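Local coordinates for proton-dependent oligopeptide transporter family protein (Xanthomonas campestris, PDB 6EI3) that probably couples the inward movement of protons to the uptake of short peptides across the bacterial membrane, as a POT-family member of the major facilitator superfamily, at residues E392-H395 with I396-I400; K75-T78 with I79-S83; L240-T243 with E244-G247; I418-A421 with Y422-P426. All blocks are in the same frame, centred on the assembly; numbering follows the deposited sequence.

Overall arrangement
All four interactions are local turns of one mostly helical chain. Interactions 1 and 2 lie on opposite sides of the chain's centre, their own centres about 44 Å apart, and each is largely buried and lined by bound monoacylglycerol. The first is a 3-10 turn in the loop between helices 363-389 and 400-424, held by a backbone bond and a histidine side chain, with a methionine on an indole beside it; the second is regular turns of helix 62-95. Interaction 4 is buried at the other end of helix 400-424, where a serine hydroxyl and a glutamine amide supplement the backbone bonds. Interaction 3, on the surface, takes in short helix 243-246 and relies mostly on backbone bonds.

Interaction 1 (E392-H395 with I396-I400); sequences EPMH and IAWQI. With 78M ((2S)-2,3-dihydroxypropyl(7Z)-pentadec-7-enoate), chain F; 78M ((2S)-2,3-dihydroxypropyl(7Z)-pentadec-7-enoate), chain E; 78M ((2S)-2,3-dihydroxypropyl(7Z)-pentadec-7-enoate), chain K.
A 3-10 turn leading into helix 400-424 joins His395 to Ala397 and Trp398, beside three bound monoacylglycerols. His395 puts a side-chain atom into the turn: ND1 accepts the N-H of Ala397 at 3.0 Å, nearly straight (167°) and close to the imidazole plane. With CG anti to the backbone N (chi1 -167°), the ring swings alongside the chain to meet that N-H. Accepting at ND1 suggests that this nitrogen carries no proton, in which case a neutral ring would probably carry it on NE2. The backbone adds the turn bond, Trp398 N to His395 O at 3.0 Å, and a water sits 2.9 Å from His395 N, with a weak, longer link to Trp398 NE1.

Met394 bends at chi2 and chi3 and folds its methyl back over the indole. CE stands 3.5 Å from the centroid of the Trp398 five-membered ring, a CH-pi contact, while SD lies obliquely to it. The opposite face of the indole takes lipid: C17 of the chain E molecule is 3.3 Å above its plane. O21 of the chain K molecule stands 3.8 Å over the His395 ring. Behind the contact, Met394 and Trp398 pack on helix 363-389. The loop pairs a Met-aromatic contact with a 3-10 turn whose Ala397 N-H is met by a histidine, and these residues line the lipid pockets.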
loop_
_atom_site.group_PDB
_atom_site.type_symbol
_atom_site.label_atom_id
_atom_site.label_comp_id
_atom_site.label_asym_id
_atom_site.label_seq_id
_atom_site.Cartn_x
_atom_site.Cartn_y
_atom_site.Cartn_z
ATOM N N GLU A 392 -5.089 31.526 13.018
ATOM C CA GLU A 392 -5.456 31.967 11.677
ATOM C C GLU A 392 -6.545 31.078 11.065
ATOM O O GLU A 392 -6.366 29.864 11.009
ATOM C CB GLU A 392 -4.214 32.083 10.767
ATOM C CG GLU A 392 -4.487 32.494 9.324
ATOM C CD GLU A 392 -4.741 33.959 9.013
ATOM O OE1 GLU A 392 -4.823 34.786 9.953
ATOM O OE2 GLU A 392 -4.850 34.280 7.807
ATOM N N PRO A 393 -7.681 31.657 10.606
ATOM C CA PRO A 393 -8.710 30.820 9.959
ATOM C C PRO A 393 -8.223 30.339 8.585
ATOM O O PRO A 393 -7.782 31.144 7.761
ATOM C CB PRO A 393 -9.944 31.730 9.903
ATOM C CG PRO A 393 -9.406 33.113 9.950
ATOM C CD PRO A 393 -8.059 33.090 10.618
ATOM N N MET A 394 -8.167 29.019 8.390
ATOM C CA MET A 394 -7.664 28.455 7.135
ATOM C C MET A 394 -8.758 27.709 6.401
ATOM O O MET A 394 -9.347 26.797 6.967
ATOM C CB MET A 394 -6.433 27.570 7.372
ATOM C CG MET A 394 -5.224 28.349 7.907
ATOM S SD MET A 394 -4.529 29.531 6.723
ATOM C CE MET A 394 -3.453 28.452 5.793
ATOM N N HIS A 395 -9.051 28.113 5.153
ATOM C CA HIS A 395 -10.080 27.455 4.352
ATOM C C HIS A 395 -9.518 26.107 3.926
ATOM O O HIS A 395 -8.320 25.998 3.648
ATOM C CB HIS A 395 -10.444 28.309 3.123
ATOM C CG HIS A 395 -11.699 27.872 2.425
ATOM N ND1 HIS A 395 -11.701 26.797 1.548
ATOM C CD2 HIS A 395 -12.951 28.387 2.489
ATOM C CE1 HIS A 395 -12.953 26.676 1.129
ATOM N NE2 HIS A 395 -13.739 27.617 1.657
ATOM N N ILE A 396 -10.369 25.077 3.889
ATOM C CA ILE A 396 -9.947 23.718 3.508
ATOM C C ILE A 396 -9.318 23.657 2.084
ATOM O O ILE A 396 -8.521 22.765 1.830
ATOM C CB ILE A 396 -11.091 22.695 3.701
ATOM C CG1 ILE A 396 -10.528 21.241 3.707
ATOM C CG2 ILE A 396 -12.242 22.909 2.673
ATOM C CD1 ILE A 396 -11.421 20.222 4.352
ATOM N N ALA A 397 -9.641 24.622 1.186
ATOM C CA ALA A 397 -9.060 24.691 -0.166
ATOM C C ALA A 397 -7.532 24.786 -0.110
ATOM O O ALA A 397 -6.871 24.428 -1.078
ATOM C CB ALA A 397 -9.640 25.878 -0.941
ATOM N N TRP A 398 -6.960 25.220 1.032
ATOM C CA TRP A 398 -5.495 25.239 1.214
ATOM C C TRP A 398 -4.903 23.830 1.094
ATOM O O TRP A 398 -3.738 23.704 0.712
ATOM C CB TRP A 398 -5.107 25.832 2.573
ATOM C CG TRP A 398 -4.898 27.312 2.547
ATOM C CD1 TRP A 398 -5.711 28.263 3.083
ATOM C CD2 TRP A 398 -3.820 28.012 1.915
ATOM N NE1 TRP A 398 -5.174 29.513 2.880
ATOM C CE2 TRP A 398 -4.019 29.391 2.152
ATOM C CE3 TRP A 398 -2.713 27.611 1.142
ATOM C CZ2 TRP A 398 -3.146 30.373 1.659
ATOM C CZ3 TRP A 398 -1.832 28.582 0.684
ATOM C CH2 TRP A 398 -2.053 29.945 0.944
ATOM N N GLN A 399 -5.697 22.766 1.387
ATOM C CA GLN A 399 -5.193 21.371 1.245
ATOM C C GLN A 399 -4.938 20.951 -0.226
ATOM O O GLN A 399 -4.282 19.931 -0.437
ATOM C CB GLN A 399 -6.094 20.336 1.929
ATOM C CG GLN A 399 -6.190 20.455 3.443
ATOM C CD GLN A 399 -6.794 19.218 4.062
ATOM O OE1 GLN A 399 -7.746 18.612 3.531
ATOM N NE2 GLN A 399 -6.299 18.859 5.246
ATOM N N ILE A 400 -5.432 21.734 -1.230
ATOM C CA ILE A 400 -5.170 21.495 -2.672
ATOM C C ILE A 400 -3.633 21.505 -2.894
ATOM O O ILE A 400 -3.132 20.663 -3.635
ATOM C CB ILE A 400 -5.859 22.571 -3.593
ATOM C CG1 ILE A 400 -7.407 22.439 -3.588
ATOM C CG2 ILE A 400 -5.315 22.508 -5.053
ATOM C CD1 ILE A 400 -8.190 23.678 -4.206
HETATM O O21 78M F . -2.700 32.898 6.449
HETATM C C20 78M F . -1.675 31.919 6.544
HETATM C C18 78M F . -0.718 32.035 5.380
HETATM O O19 78M F . -1.395 31.782 4.147
HETATM C C17 78M F . 0.513 31.167 5.530
HETATM O O2 78M F . 0.199 29.788 5.208
HETATM C C1 78M F . 0.591 29.320 4.015
HETATM O O1 78M F . 0.909 30.023 3.089
HETATM C C2 78M F . 0.597 27.818 3.991
HETATM C C3 78M F . 0.959 27.225 2.631
HETATM C C4 78M F . 2.191 26.337 2.663
HETATM C C5 78M F . 3.483 26.996 2.209
HETATM C C6 78M F . 4.719 26.119 2.421
HETATM C C7 78M F . 5.426 25.757 1.154
HETATM C C8 78M F . 5.184 24.707 0.388
HETATM C C9 78M F . 5.891 24.340 -0.882
HETATM C C10 78M F . 5.648 25.324 -2.034
HETATM C C11 78M F . 6.714 25.292 -3.121
HETATM C C12 78M F . 6.508 24.234 -4.194
HETATM C C13 78M F . 7.722 24.016 -5.079
HETATM C C15 78M F . 8.727 22.832 -7.066
HETATM C C14 78M F . 7.491 23.043 -6.221
HETATM O O21 78M E . -10.022 31.712 0.908
HETATM C C20 78M E . -8.658 31.336 1.058
HETATM C C18 78M E . -8.118 30.698 -0.201
HETATM O O19 78M E . -8.961 29.612 -0.592
HETATM C C17 78M E . -6.710 30.184 -0.024
HETATM O O2 78M E . -6.170 29.788 -1.309
HETATM C C1 78M E . -6.150 28.484 -1.617
HETATM O O1 78M E . -6.826 27.658 -1.071
HETATM C C2 78M E . -5.163 28.190 -2.711
HETATM C C3 78M E . -4.364 26.914 -2.461
HETATM C C4 78M E . -3.145 26.747 -3.357
HETATM C C5 78M E . -3.410 26.099 -4.712
HETATM C C6 78M E . -2.148 25.571 -5.395
HETATM C C7 78M E . -2.372 25.134 -6.806
HETATM C C8 78M E . -2.080 23.954 -7.319
HETATM C C9 78M E . -2.294 23.521 -8.744
HETATM C C10 78M E . -3.651 22.849 -9.014
HETATM C C11 78M E . -4.833 23.802 -9.216
HETATM C C12 78M E . -5.023 24.320 -10.639
HETATM C C13 78M E . -6.345 25.044 -10.857
HETATM C C15 78M E . -7.993 26.056 -12.498
HETATM C C14 78M E . -6.621 25.442 -12.300
HETATM O O21 78M K . -11.649 29.967 -0.892
HETATM C C20 78M K . -12.767 30.123 -1.752
HETATM C C18 78M K . -13.254 28.783 -2.249
HETATM O O19 78M K . -12.210 28.112 -2.966
HETATM C C17 78M K . -14.495 28.891 -3.107
HETATM O O2 78M K . -14.963 27.524 -3.191
HETATM C C1 78M K . -16.187 27.227 -2.730
HETATM O O1 78M K . -17.022 28.045 -2.445
HETATM C C2 78M K . -16.360 25.747 -2.575
HETATM C C3 78M K . -15.697 25.239 -1.306
HETATM C C4 78M K . -15.592 23.727 -1.252
HETATM C C5 78M K . -14.409 23.228 -0.430
HETATM C C6 78M K . -13.039 23.403 -1.100
HETATM C C7 78M K . -12.897 22.502 -2.281
HETATM C C8 78M K . -11.787 22.137 -2.882
HETATM C C9 78M K . -11.708 21.214 -4.056
HETATM C C10 78M K . -11.717 19.740 -3.626
HETATM C C11 78M K . -13.082 19.053 -3.605
HETATM C C12 78M K . -13.573 18.533 -4.950
HETATM C C13 78M K . -12.728 17.415 -5.545
HETATM C C15 78M K . -12.216 15.978 -7.542
HETATM C C14 78M K . -13.071 17.085 -6.985
HETATM O O HOH W 1 -7.992 30.680 4.293
#

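Interaction 2 (K75-T78 with I79-S83); sequences KYTT and IIWFS. With 78M ((2S)-2,3-dihydroxypropyl(7Z)-pentadec-7-enoate), chain B.
Two consecutive turns of helix 62-95 bring Tyr76 against Ile80 and Thr77 against Trp81, and these four residues line a pocket for a bound monoacylglycerol. Ile80 lays CG1 over a face of the Tyr76 ring, 3.9 Å from its centroid. Tyr76 reaches this place with CG anti to the backbone N (chi1 175°), which turns the ring along the helix towards the next turn. Thr77 and Trp81 lie side by side, pointing the same way, with Thr77 CG2 at the indole edge, 3.7 Å from CD1. Their polar atoms both take the lipid glycerol: Thr77 OG1 is hydrogen-bonded to O21 at 2.7 Å, and Trp81 NE1 gives its N-H to O19 at 3.0 Å. The i to i+4 spacing of an alpha-helix sets up this pairing; the four backbone bonds from Ile79 N to Phe82 N, such as Ile80 N to Tyr76 O at 3.1 Å, follow a kink where N of Lys75 and of Tyr76 lacks a bond to the turn before.

Another side of the same turns faces the protein. Thr78 CG2 lies 3.6 Å from CD2 of Phe82, while Thr78 OG1 bonds to the carbonyl of Gly74 and Phe82 meets Phe112. The carbonyl of Ile79 is gripped twice by Ser83, through N and OG from opposite faces of its plane, the hydroxyl at 2.8 Å. Lys75 leads away and ends in a salt bridge with Asp127.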
loop_
_atom_site.group_PDB
_atom_site.type_symbol
_atom_site.label_atom_id
_atom_site.label_comp_id
_atom_site.label_asym_id
_atom_site.label_seq_id
_atom_site.Cartn_x
_atom_site.Cartn_y
_atom_site.Cartn_z
ATOM N N LYS A 75 -7.504 -19.491 -8.595
ATOM C CA LYS A 75 -7.933 -18.107 -8.379
ATOM C C LYS A 75 -9.436 -17.914 -8.237
ATOM O O LYS A 75 -9.848 -17.141 -7.376
ATOM C CB LYS A 75 -7.371 -17.213 -9.489
ATOM C CG LYS A 75 -5.852 -17.068 -9.408
ATOM C CD LYS A 75 -5.304 -16.303 -10.593
ATOM C CE LYS A 75 -3.920 -16.791 -10.904
ATOM N NZ LYS A 75 -3.865 -17.481 -12.212
ATOM N N TYR A 76 -10.258 -18.600 -9.056
ATOM C CA TYR A 76 -11.717 -18.451 -8.942
ATOM C C TYR A 76 -12.242 -18.727 -7.526
ATOM O O TYR A 76 -12.968 -17.894 -6.974
ATOM C CB TYR A 76 -12.497 -19.329 -9.956
ATOM C CG TYR A 76 -13.987 -19.234 -9.710
ATOM C CD1 TYR A 76 -14.703 -18.099 -10.087
ATOM C CD2 TYR A 76 -14.661 -20.225 -9.004
ATOM C CE1 TYR A 76 -16.062 -17.968 -9.793
ATOM C CE2 TYR A 76 -16.021 -20.113 -8.716
ATOM C CZ TYR A 76 -16.719 -18.984 -9.122
ATOM O OH TYR A 76 -18.047 -18.855 -8.826
ATOM N N THR A 77 -11.935 -19.922 -6.982
ATOM C CA THR A 77 -12.407 -20.349 -5.652
ATOM C C THR A 77 -11.906 -19.420 -4.542
ATOM O O THR A 77 -12.667 -19.074 -3.648
ATOM C CB THR A 77 -12.009 -21.815 -5.413
ATOM O OG1 THR A 77 -12.670 -22.605 -6.397
ATOM C CG2 THR A 77 -12.375 -22.326 -4.011
ATOM N N THR A 78 -10.638 -19.039 -4.605
ATOM C CA THR A 78 -10.002 -18.180 -3.611
ATOM C C THR A 78 -10.659 -16.796 -3.631
ATOM O O THR A 78 -11.013 -16.284 -2.564
ATOM C CB THR A 78 -8.485 -18.172 -3.830
ATOM O OG1 THR A 78 -8.047 -19.527 -3.934
ATOM C CG2 THR A 78 -7.730 -17.488 -2.686
ATOM N N ILE A 79 -10.911 -16.245 -4.841
ATOM C CA ILE A 79 -11.586 -14.950 -4.981
ATOM C C ILE A 79 -12.966 -15.012 -4.342
ATOM O O ILE A 79 -13.309 -14.120 -3.567
ATOM C CB ILE A 79 -11.645 -14.398 -6.452
ATOM C CG1 ILE A 79 -10.231 -14.007 -6.944
ATOM C CG2 ILE A 79 -12.599 -13.150 -6.506
ATOM C CD1 ILE A 79 -10.070 -13.899 -8.507
ATOM N N ILE A 80 -13.745 -16.048 -4.665
ATOM C CA ILE A 80 -15.102 -16.236 -4.148
ATOM C C ILE A 80 -15.138 -16.260 -2.613
ATOM O O ILE A 80 -15.938 -15.540 -2.018
ATOM C CB ILE A 80 -15.781 -17.496 -4.786
ATOM C CG1 ILE A 80 -16.339 -17.182 -6.187
ATOM C CG2 ILE A 80 -16.885 -18.096 -3.884
ATOM C CD1 ILE A 80 -17.624 -16.246 -6.274
ATOM N N TRP A 81 -14.260 -17.070 -1.985
ATOM C CA TRP A 81 -14.255 -17.219 -0.533
ATOM C C TRP A 81 -13.746 -15.987 0.189
ATOM O O TRP A 81 -14.332 -15.617 1.196
ATOM C CB TRP A 81 -13.528 -18.499 -0.104
ATOM C CG TRP A 81 -14.404 -19.703 -0.297
ATOM C CD1 TRP A 81 -14.288 -20.651 -1.271
ATOM C CD2 TRP A 81 -15.630 -19.992 0.399
ATOM N NE1 TRP A 81 -15.317 -21.561 -1.172
ATOM C CE2 TRP A 81 -16.156 -21.180 -0.154
ATOM C CE3 TRP A 81 -16.323 -19.375 1.461
ATOM C CZ2 TRP A 81 -17.332 -21.775 0.326
ATOM C CZ3 TRP A 81 -17.492 -19.960 1.932
ATOM C CH2 TRP A 81 -17.983 -21.150 1.371
ATOM N N PHE A 82 -12.697 -15.329 -0.327
ATOM C CA PHE A 82 -12.223 -14.086 0.274
ATOM C C PHE A 82 -13.278 -12.984 0.092
ATOM O O PHE A 82 -13.470 -12.196 1.006
ATOM C CB PHE A 82 -10.879 -13.651 -0.316
ATOM C CG PHE A 82 -9.685 -14.238 0.397
ATOM C CD1 PHE A 82 -9.241 -13.705 1.602
ATOM C CD2 PHE A 82 -9.009 -15.327 -0.130
ATOM C CE1 PHE A 82 -8.123 -14.235 2.254
ATOM C CE2 PHE A 82 -7.889 -15.858 0.524
ATOM C CZ PHE A 82 -7.453 -15.310 1.714
ATOM N N SER A 83 -13.980 -12.955 -1.069
ATOM C CA SER A 83 -15.024 -11.949 -1.325
ATOM C C SER A 83 -16.223 -12.111 -0.387
ATOM O O SER A 83 -16.810 -11.113 0.013
ATOM C CB SER A 83 -15.471 -11.971 -2.783
ATOM O OG SER A 83 -14.396 -11.584 -3.624
HETATM O O21 78M B . -15.392 -22.448 -6.480
HETATM C C20 78M B . -15.746 -23.342 -5.434
HETATM C C18 78M B . -16.465 -22.616 -4.321
HETATM O O19 78M B . -16.472 -23.429 -3.142
HETATM C C17 78M B . -17.879 -22.245 -4.699
HETATM O O2 78M B . -18.362 -21.402 -3.626
HETATM C C1 78M B . -19.532 -20.777 -3.807
HETATM O O1 78M B . -20.153 -20.798 -4.839
HETATM C C2 78M B . -19.966 -20.073 -2.551
HETATM C C3 78M B . -21.200 -19.182 -2.694
HETATM C C4 78M B . -20.946 -17.902 -3.482
HETATM C C5 78M B . -22.105 -16.921 -3.459
HETATM C C6 78M B . -22.007 -15.824 -4.514
HETATM C C7 78M B . -22.909 -14.651 -4.257
HETATM C C8 78M B . -24.186 -14.499 -4.592
HETATM C C9 78M B . -25.092 -15.467 -5.307
HETATM C C10 78M B . -26.490 -14.892 -5.571
HETATM C C11 78M B . -26.571 -13.965 -6.779
HETATM C C12 78M B . -27.767 -13.022 -6.776
HETATM C C13 78M B . -27.945 -12.240 -8.076
HETATM C C15 78M B . -28.235 -9.754 -7.510
HETATM C C14 78M B . -28.892 -11.046 -7.990
#

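Interaction 3 (L240-T243 with E244-G247); sequences LGLT and EQLG. With 78M ((2S)-2,3-dihydroxypropyl(7Z)-pentadec-7-enoate), chain H.
The carbonyl oxygen of Leu242 is gripped by two N-H groups of the following turn: Leu246 N at 3.0 Å, almost in line with the C=O bond, and Gln245 N weakly at 3.4 Å. Leu242 sits at the N-cap position of the short helix 243-246. One residue on, Thr243 O takes Gly247 N at 2.8 Å from above its carbonyl plane, and Thr243 OG1 donates to Leu240 O at 3.1 Å, from above that carbonyl plane, tying the helix start to the preceding 3-10 turn. Leu242 CB is 4.1 Å from Leu246 CD1, and both residues pack on helix 248-270. Gln245 holds CG between its backbone N and carbonyl carbon (chi1 46°), which curls the chain back beside Leu242 O. Gly247 then leaves helical angles with a positive phi of 91°, and without a side chain it lets lipid O1 approach to 3.4 Å from CA. Backbone bonds thus carry most of the polar contact, with one side-chain bond from Thr243, and apolar side-chain packing is limited to leucine on leucine.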
loop_
_atom_site.group_PDB
_atom_site.type_symbol
_atom_site.label_atom_id
_atom_site.label_comp_id
_atom_site.label_asym_id
_atom_site.label_seq_id
_atom_site.Cartn_x
_atom_site.Cartn_y
_atom_site.Cartn_z
ATOM N N LEU A 240 6.894 -10.717 19.521
ATOM C CA LEU A 240 5.599 -11.186 20.054
ATOM C C LEU A 240 5.467 -10.988 21.588
ATOM O O LEU A 240 4.354 -11.045 22.116
ATOM C CB LEU A 240 5.297 -12.652 19.660
ATOM C CG LEU A 240 5.249 -12.994 18.164
ATOM C CD1 LEU A 240 5.226 -14.500 17.951
ATOM C CD2 LEU A 240 4.042 -12.342 17.469
ATOM N N GLY A 241 6.596 -10.716 22.256
ATOM C CA GLY A 241 6.677 -10.427 23.682
ATOM C C GLY A 241 6.542 -8.949 24.010
ATOM O O GLY A 241 6.622 -8.571 25.184
ATOM N N LEU A 242 6.326 -8.092 22.981
ATOM C CA LEU A 242 6.149 -6.640 23.170
ATOM C C LEU A 242 4.693 -6.197 22.947
ATOM O O LEU A 242 4.436 -5.005 22.772
ATOM C CB LEU A 242 7.112 -5.831 22.265
ATOM C CG LEU A 242 8.624 -6.050 22.450
ATOM C CD1 LEU A 242 9.399 -5.499 21.264
ATOM C CD2 LEU A 242 9.132 -5.428 23.746
ATOM N N THR A 243 3.750 -7.156 22.927
ATOM C CA THR A 243 2.322 -6.935 22.660
ATOM C C THR A 243 1.695 -5.947 23.666
ATOM O O THR A 243 0.901 -5.095 23.262
ATOM C CB THR A 243 1.584 -8.290 22.553
ATOM O OG1 THR A 243 2.158 -9.028 21.466
ATOM C CG2 THR A 243 0.088 -8.142 22.284
ATOM N N GLU A 244 2.098 -6.030 24.945
ATOM C CA GLU A 244 1.626 -5.175 26.036
ATOM C C GLU A 244 1.886 -3.684 25.802
ATOM O O GLU A 244 0.986 -2.874 26.017
ATOM C CB GLU A 244 2.290 -5.590 27.363
ATOM C CG GLU A 244 1.714 -6.831 28.010
ATOM C CD GLU A 244 2.380 -7.149 29.335
ATOM O OE1 GLU A 244 3.453 -7.795 29.321
ATOM O OE2 GLU A 244 1.856 -6.708 30.382
ATOM N N GLN A 245 3.115 -3.323 25.393
ATOM C CA GLN A 245 3.517 -1.928 25.204
ATOM C C GLN A 245 3.360 -1.382 23.778
ATOM O O GLN A 245 3.321 -0.159 23.617
ATOM C CB GLN A 245 4.951 -1.679 25.711
ATOM C CG GLN A 245 5.992 -2.712 25.276
ATOM C CD GLN A 245 6.243 -3.723 26.366
ATOM O OE1 GLN A 245 5.477 -4.678 26.557
ATOM N NE2 GLN A 245 7.325 -3.537 27.103
ATOM N N LEU A 246 3.272 -2.258 22.754
ATOM C CA LEU A 246 3.149 -1.804 21.361
ATOM C C LEU A 246 1.867 -2.242 20.641
ATOM O O LEU A 246 1.492 -1.619 19.656
ATOM C CB LEU A 246 4.384 -2.225 20.533
ATOM C CG LEU A 246 5.736 -1.598 20.903
ATOM C CD1 LEU A 246 6.881 -2.318 20.207
ATOM C CD2 LEU A 246 5.783 -0.124 20.553
ATOM N N GLY A 247 1.227 -3.310 21.109
ATOM C CA GLY A 247 0.048 -3.873 20.453
ATOM C C GLY A 247 0.475 -4.934 19.457
ATOM O O GLY A 247 1.594 -4.872 18.931
HETATM O O21 78M H . -0.931 1.554 26.039
HETATM C C20 78M H . -0.558 0.318 25.445
HETATM C C18 78M H . -0.551 0.404 23.935
HETATM O O19 78M H . 0.226 1.528 23.511
HETATM C C17 78M H . -1.937 0.487 23.333
HETATM O O2 78M H . -2.532 -0.824 23.507
HETATM C C1 78M H . -2.577 -1.658 22.458
HETATM O O1 78M H . -2.162 -1.387 21.359
HETATM C C2 78M H . -3.199 -2.971 22.840
HETATM C C3 78M H . -4.394 -3.359 21.976
HETATM C C4 78M H . -4.009 -4.166 20.742
HETATM C C5 78M H . -5.188 -4.526 19.852
HETATM C C6 78M H . -4.914 -5.666 18.875
HETATM C C7 78M H . -5.986 -5.781 17.830
HETATM C C8 78M H . -5.985 -6.527 16.733
HETATM C C9 78M H . -4.917 -7.461 16.247
HETATM C C10 78M H . -5.388 -8.280 15.047
HETATM C C11 78M H . -4.428 -9.379 14.622
HETATM C C12 78M H . -5.005 -10.335 13.591
HETATM C C13 78M H . -4.152 -11.565 13.305
HETATM C C15 78M H . -2.332 -12.643 11.925
HETATM C C14 78M H . -3.098 -11.380 12.227
#

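Interaction 4 (I418-A421 with Y422-P426); sequences IEFA and YSQAP
Ser423 OG donates to the carbonyl of Phe420 at 2.7 Å, a short bond one turn back near the end of helix 400-424. Its chi1 of 79° places OG between the backbone N and carbonyl carbon, where it reaches that oxygen from the side, only moderately tilted from the carbonyl plane; the oxygen also receives a weak bond from Gln424 N. Gln424 then lays CG over a face of the Phe420 ring, 4.0 Å from the centroid, with its amide plane only 7° from the ring plane. Its NE2 gives a nearly straight bond (170°) to Ser423 OG at 3.1 Å. On another side, Ile418 CG1 rests 3.7 Å from Tyr422 CE2, the two side chains pointing the same way. Ala421 O closes the helix, taking Ala425 N at 3.0 Å and Gln424 N at 3.2 Å. In the next shell, Tyr497 meets Phe420 edge-to-face and, with Val500 N, holds Gln424 OE1. The chain of bonds from Tyr497 through amide and hydroxyl to the Phe420 carbonyl probably fixes the amide's rotation and satisfies polar groups at a buried helix end.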
loop_
_atom_site.group_PDB
_atom_site.type_symbol
_atom_site.label_atom_id
_atom_site.label_comp_id
_atom_site.label_asym_id
_atom_site.label_seq_id
_atom_site.Cartn_x
_atom_site.Cartn_y
_atom_site.Cartn_z
ATOM N N ILE A 418 7.009 -0.045 -9.532
ATOM C CA ILE A 418 6.609 -1.382 -9.939
ATOM C C ILE A 418 7.049 -1.676 -11.389
ATOM O O ILE A 418 7.567 -2.762 -11.664
ATOM C CB ILE A 418 5.081 -1.582 -9.629
ATOM C CG1 ILE A 418 4.682 -3.065 -9.685
ATOM C CG2 ILE A 418 4.150 -0.699 -10.464
ATOM C CD1 ILE A 418 5.392 -3.941 -8.607
ATOM N N GLU A 419 6.964 -0.681 -12.273
ATOM C CA GLU A 419 7.439 -0.803 -13.652
ATOM C C GLU A 419 8.981 -0.976 -13.651
ATOM O O GLU A 419 9.524 -1.800 -14.401
ATOM C CB GLU A 419 7.041 0.452 -14.442
ATOM C CG GLU A 419 7.130 0.283 -15.949
ATOM C CD GLU A 419 6.615 1.442 -16.789
ATOM O OE1 GLU A 419 5.768 2.221 -16.290
ATOM O OE2 GLU A 419 7.048 1.559 -17.960
ATOM N N PHE A 420 9.676 -0.216 -12.787
ATOM C CA PHE A 420 11.129 -0.318 -12.667
ATOM C C PHE A 420 11.504 -1.719 -12.177
ATOM O O PHE A 420 12.384 -2.351 -12.743
ATOM C CB PHE A 420 11.680 0.758 -11.703
ATOM C CG PHE A 420 13.073 0.457 -11.202
ATOM C CD1 PHE A 420 14.186 0.754 -11.976
ATOM C CD2 PHE A 420 13.268 -0.170 -9.979
ATOM C CE1 PHE A 420 15.473 0.466 -11.518
ATOM C CE2 PHE A 420 14.558 -0.477 -9.533
ATOM C CZ PHE A 420 15.650 -0.163 -10.313
ATOM N N ALA A 421 10.851 -2.198 -11.114
ATOM C CA ALA A 421 11.191 -3.508 -10.563
ATOM C C ALA A 421 10.947 -4.641 -11.571
ATOM O O ALA A 421 11.794 -5.524 -11.699
ATOM C CB ALA A 421 10.429 -3.746 -9.287
ATOM N N TYR A 422 9.851 -4.551 -12.355
ATOM C CA TYR A 422 9.524 -5.540 -13.383
ATOM C C TYR A 422 10.613 -5.608 -14.460
ATOM O O TYR A 422 11.008 -6.703 -14.837
ATOM C CB TYR A 422 8.158 -5.243 -14.021
ATOM C CG TYR A 422 6.956 -5.649 -13.186
ATOM C CD1 TYR A 422 7.010 -6.753 -12.336
ATOM C CD2 TYR A 422 5.741 -4.986 -13.315
ATOM C CE1 TYR A 422 5.896 -7.160 -11.604
ATOM C CE2 TYR A 422 4.624 -5.370 -12.571
ATOM C CZ TYR A 422 4.703 -6.469 -11.728
ATOM O OH TYR A 422 3.600 -6.867 -11.010
ATOM N N SER A 423 11.113 -4.442 -14.916
ATOM C CA SER A 423 12.163 -4.318 -15.926
ATOM C C SER A 423 13.498 -4.932 -15.490
ATOM O O SER A 423 14.281 -5.304 -16.347
ATOM C CB SER A 423 12.366 -2.848 -16.285
ATOM O OG SER A 423 13.151 -2.184 -15.306
ATOM N N GLN A 424 13.769 -5.007 -14.174
ATOM C CA GLN A 424 15.042 -5.493 -13.592
ATOM C C GLN A 424 15.001 -6.939 -13.115
ATOM O O GLN A 424 16.023 -7.589 -13.055
ATOM C CB GLN A 424 15.476 -4.591 -12.400
ATOM C CG GLN A 424 15.535 -3.094 -12.716
ATOM C CD GLN A 424 16.615 -2.801 -13.729
ATOM O OE1 GLN A 424 17.803 -3.015 -13.483
ATOM N NE2 GLN A 424 16.217 -2.368 -14.909
ATOM N N ALA A 425 13.853 -7.410 -12.702
ATOM C CA ALA A 425 13.719 -8.769 -12.182
ATOM C C ALA A 425 13.288 -9.721 -13.316
ATOM O O ALA A 425 12.756 -9.238 -14.320
ATOM C CB ALA A 425 12.683 -8.766 -11.068
ATOM N N PRO A 426 13.495 -11.058 -13.208
ATOM C CA PRO A 426 13.056 -11.954 -14.302
ATOM C C PRO A 426 11.536 -11.945 -14.459
ATOM O O PRO A 426 10.847 -11.968 -13.434
ATOM C CB PRO A 426 13.544 -13.337 -13.849
ATOM C CG PRO A 426 14.527 -13.087 -12.795
ATOM C CD PRO A 426 14.129 -11.824 -12.118
#